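Local coordinates for protein catechol 2,3-dioxygenase (Rhodococcus sp., PDB 2WL9) that probably cleaves the aromatic ring of catechols beside their paired hydroxyls, using dioxygen and a bound iron, in the breakdown of aromatic hydrocarbons, at residues R162-L166 against L167-G171. Residues are numbered along the deposited sequence; the frame is centred on the assembly and turned at random.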
ATOM      1  N   ARG C 162       5.789   9.486 -40.557  1.00 24.06           N
ATOM      2  CA  ARG C 162       5.226  10.841 -40.476  1.00 24.43           C
ATOM      3  C   ARG C 162       3.699  10.836 -40.360  1.00 23.46           C
ATOM      4  O   ARG C 162       3.127  11.580 -39.557  1.00 23.24           O
ATOM      5  CB  ARG C 162       5.642  11.694 -41.681  1.00 25.13           C
ATOM      6  CG  ARG C 162       7.135  11.946 -41.804  1.00 27.91           C
ATOM      7  CD  ARG C 162       7.428  12.903 -42.946  1.00 32.01           C
ATOM      8  NE  ARG C 162       8.837  12.867 -43.335  1.00 35.70           N
ATOM      9  CZ  ARG C 162       9.307  12.262 -44.425  1.00 36.85           C
ATOM     10  NH1 ARG C 162       8.489  11.637 -45.263  1.00 37.22           N
ATOM     11  NH2 ARG C 162      10.607  12.292 -44.684  1.00 38.73           N
ATOM     12  N   PHE C 163       3.051   9.997 -41.169  1.00 22.79           N
ATOM     13  CA  PHE C 163       1.597   9.841 -41.132  1.00 21.76           C
ATOM     14  C   PHE C 163       1.123   9.425 -39.742  1.00 21.11           C
ATOM     15  O   PHE C 163       0.269  10.079 -39.143  1.00 21.18           O
ATOM     16  CB  PHE C 163       1.146   8.824 -42.190  1.00 21.61           C
ATOM     17  CG  PHE C 163      -0.310   8.441 -42.096  1.00 20.67           C
ATOM     18  CD1 PHE C 163      -1.299   9.294 -42.576  1.00 20.22           C
ATOM     19  CD2 PHE C 163      -0.688   7.219 -41.544  1.00 19.45           C
ATOM     20  CE1 PHE C 163      -2.642   8.946 -42.499  1.00 18.93           C
ATOM     21  CE2 PHE C 163      -2.035   6.856 -41.456  1.00 19.29           C
ATOM     22  CZ  PHE C 163      -3.015   7.725 -41.940  1.00 18.54           C
ATOM     23  N   TYR C 164       1.683   8.340 -39.227  1.00 20.47           N
ATOM     24  CA  TYR C 164       1.268   7.835 -37.926  1.00 19.97           C
ATOM     25  C   TYR C 164       1.620   8.762 -36.760  1.00 19.71           C
ATOM     26  O   TYR C 164       0.896   8.788 -35.773  1.00 19.81           O
ATOM     27  CB  TYR C 164       1.733   6.394 -37.712  1.00 19.23           C
ATOM     28  CG  TYR C 164       0.948   5.431 -38.571  1.00 19.57           C
ATOM     29  CD1 TYR C 164      -0.394   5.155 -38.292  1.00 19.24           C
ATOM     30  CD2 TYR C 164       1.534   4.817 -39.674  1.00 18.97           C
ATOM     31  CE1 TYR C 164      -1.128   4.290 -39.088  1.00 20.14           C
ATOM     32  CE2 TYR C 164       0.809   3.945 -40.481  1.00 19.95           C
ATOM     33  CZ  TYR C 164      -0.518   3.687 -40.180  1.00 20.23           C
ATOM     34  OH  TYR C 164      -1.240   2.821 -40.961  1.00 20.69           O
ATOM     35  N   ARG C 165       2.686   9.552 -36.894  1.00 19.96           N
ATOM     36  CA  ARG C 165       2.988  10.572 -35.883  1.00 19.89           C
ATOM     37  C   ARG C 165       1.887  11.625 -35.830  1.00 19.98           C
ATOM     38  O   ARG C 165       1.508  12.071 -34.751  1.00 19.92           O
ATOM     39  CB  ARG C 165       4.355  11.217 -36.109  1.00 19.83           C
ATOM     40  CG  ARG C 165       5.497  10.295 -35.751  1.00 19.95           C
ATOM     41  CD  ARG C 165       6.816  11.013 -35.541  1.00 20.62           C
ATOM     42  NE  ARG C 165       7.872  10.039 -35.261  1.00 20.05           N
ATOM     43  CZ  ARG C 165       8.989   9.903 -35.966  1.00 22.19           C
ATOM     44  NH1 ARG C 165       9.238  10.699 -36.999  1.00 22.33           N
ATOM     45  NH2 ARG C 165       9.872   8.966 -35.631  1.00 22.35           N
ATOM     46  N   LEU C 166       1.359  11.992 -36.997  1.00 20.35           N
ATOM     47  CA  LEU C 166       0.251  12.943 -37.089  1.00 20.61           C
ATOM     48  C   LEU C 166      -0.980  12.396 -36.363  1.00 20.45           C
ATOM     49  O   LEU C 166      -1.691  13.144 -35.681  1.00 20.20           O
ATOM     50  CB  LEU C 166      -0.077  13.251 -38.559  1.00 21.18           C
ATOM     51  CG  LEU C 166      -1.126  14.303 -38.958  1.00 22.22           C
ATOM     52  CD1 LEU C 166      -0.974  14.624 -40.428  1.00 23.64           C
ATOM     53  CD2 LEU C 166      -2.555  13.861 -38.699  1.00 23.41           C
ATOM     54  N   LEU C 167      -1.226  11.094 -36.518  1.00 19.89           N
ATOM     55  CA  LEU C 167      -2.328  10.417 -35.824  1.00 19.97           C
ATOM     56  C   LEU C 167      -2.161  10.427 -34.306  1.00 19.73           C
ATOM     57  O   LEU C 167      -3.134  10.266 -33.574  1.00 19.82           O
ATOM     58  CB  LEU C 167      -2.512   8.981 -36.344  1.00 19.70           C
ATOM     59  CG  LEU C 167      -3.690   8.756 -37.304  1.00 20.02           C
ATOM     60  CD1 LEU C 167      -3.584   9.627 -38.538  1.00 19.24           C
ATOM     61  CD2 LEU C 167      -3.824   7.281 -37.703  1.00 19.11           C
ATOM     62  N   GLY C 168      -0.930  10.640 -33.844  1.00 20.08           N
ATOM     63  CA  GLY C 168      -0.640  10.675 -32.422  1.00 19.96           C
ATOM     64  C   GLY C 168       0.153   9.492 -31.889  1.00 20.32           C
ATOM     65  O   GLY C 168       0.468   9.444 -30.695  1.00 19.87           O
ATOM     66  N   LEU C 169       0.474   8.529 -32.751  1.00 20.24           N
ATOM     67  CA  LEU C 169       1.357   7.448 -32.331  1.00 20.67           C
ATOM     68  C   LEU C 169       2.785   7.958 -32.200  1.00 21.06           C
ATOM     69  O   LEU C 169       3.173   8.937 -32.852  1.00 21.20           O
ATOM     70  CB  LEU C 169       1.297   6.243 -33.273  1.00 20.30           C
ATOM     71  CG  LEU C 169       0.001   5.440 -33.195  1.00 20.53           C
ATOM     72  CD1 LEU C 169      -0.744   5.537 -34.502  1.00 20.64           C
ATOM     73  CD2 LEU C 169       0.320   3.998 -32.865  1.00 20.35           C
ATOM     74  N   GLU C 170       3.550   7.300 -31.338  1.00 21.26           N
ATOM     75  CA  GLU C 170       4.947   7.643 -31.131  1.00 21.99           C
ATOM     76  C   GLU C 170       5.826   6.422 -31.316  1.00 21.43           C
ATOM     77  O   GLU C 170       5.422   5.299 -31.011  1.00 21.03           O
ATOM     78  CB  GLU C 170       5.155   8.221 -29.732  1.00 22.46           C
ATOM     79  CG  GLU C 170       4.423   9.526 -29.502  1.00 25.07           C
ATOM     80  CD  GLU C 170       4.558  10.045 -28.087  1.00 27.99           C
ATOM     81  OE1 GLU C 170       4.186  11.214 -27.865  1.00 30.64           O
ATOM     82  OE2 GLU C 170       5.028   9.294 -27.202  1.00 30.04           O
ATOM     83  N   GLY C 171       7.034   6.649 -31.817  1.00 21.26           N
ATOM     84  CA  GLY C 171       8.007   5.576 -31.939  1.00 20.72           C
ATOM     85  C   GLY C 171       9.098   5.872 -32.943  1.00 20.78           C
ATOM     86  O   GLY C 171       9.289   7.022 -33.355  1.00 21.17           O
TER
HETATM   87  O   HOH W   1       7.532   9.753 -32.350  1.00 19.61           O
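Leu167 pushes its two methyls into the corner between the rings of Phe163 and Tyr164. Leu167 CD1 lies over one face of the Phe163 ring, offset toward its rim, a CH-pi contact 4.3 Å from the centroid; Leu167 CD2 rests 4.1 Å from Tyr164 CD1. A branched leucine suits this corner, since one arm covers the Phe163 face while the other reaches Tyr164 CD1 and comes close to Phe163 CE2 as well. Beyond the turn, Leu169 runs alongside Tyr164, with Leu169 CD1 3.8 Å from Tyr164 CD1, so both leucines meet the tyrosine at the same ring atom. With CG anti to the backbone N (chi1 171°), Phe163 sets CD2 over the centre of the Tyr164 ring.

The helix ends in a Schellman motif centred on Gly168. Leu169 N donates to Tyr164 O (3.1 Å), a bond reaching five residues back, while Gly168 N bonds to Arg165 O. Gly168 takes a positive phi of 109°, which glycine adopts without a CB jamming against the preceding carbonyl.

On the other side of the turn the extended Arg165 chain spans from helix to strand: Arg165 NH2 gives Gly171 O an almost straight bond of 3.0 Å in the guanidinium plane, and NE shares a water with Gly171 N. The arginine's length and paired donors suit this reach.

Together these residues join helix 157-167 to strand 170-173 of the iron-binding half. Trp67 of strand 61-68 packs on Leu167, Tyr164 and Leu169, Asp110 is hydrogen-bonded to Tyr164 OH, and Met190 of strand 184-191, the antiparallel neighbour of strand 170-173, touches Tyr164, Arg165 and Leu169.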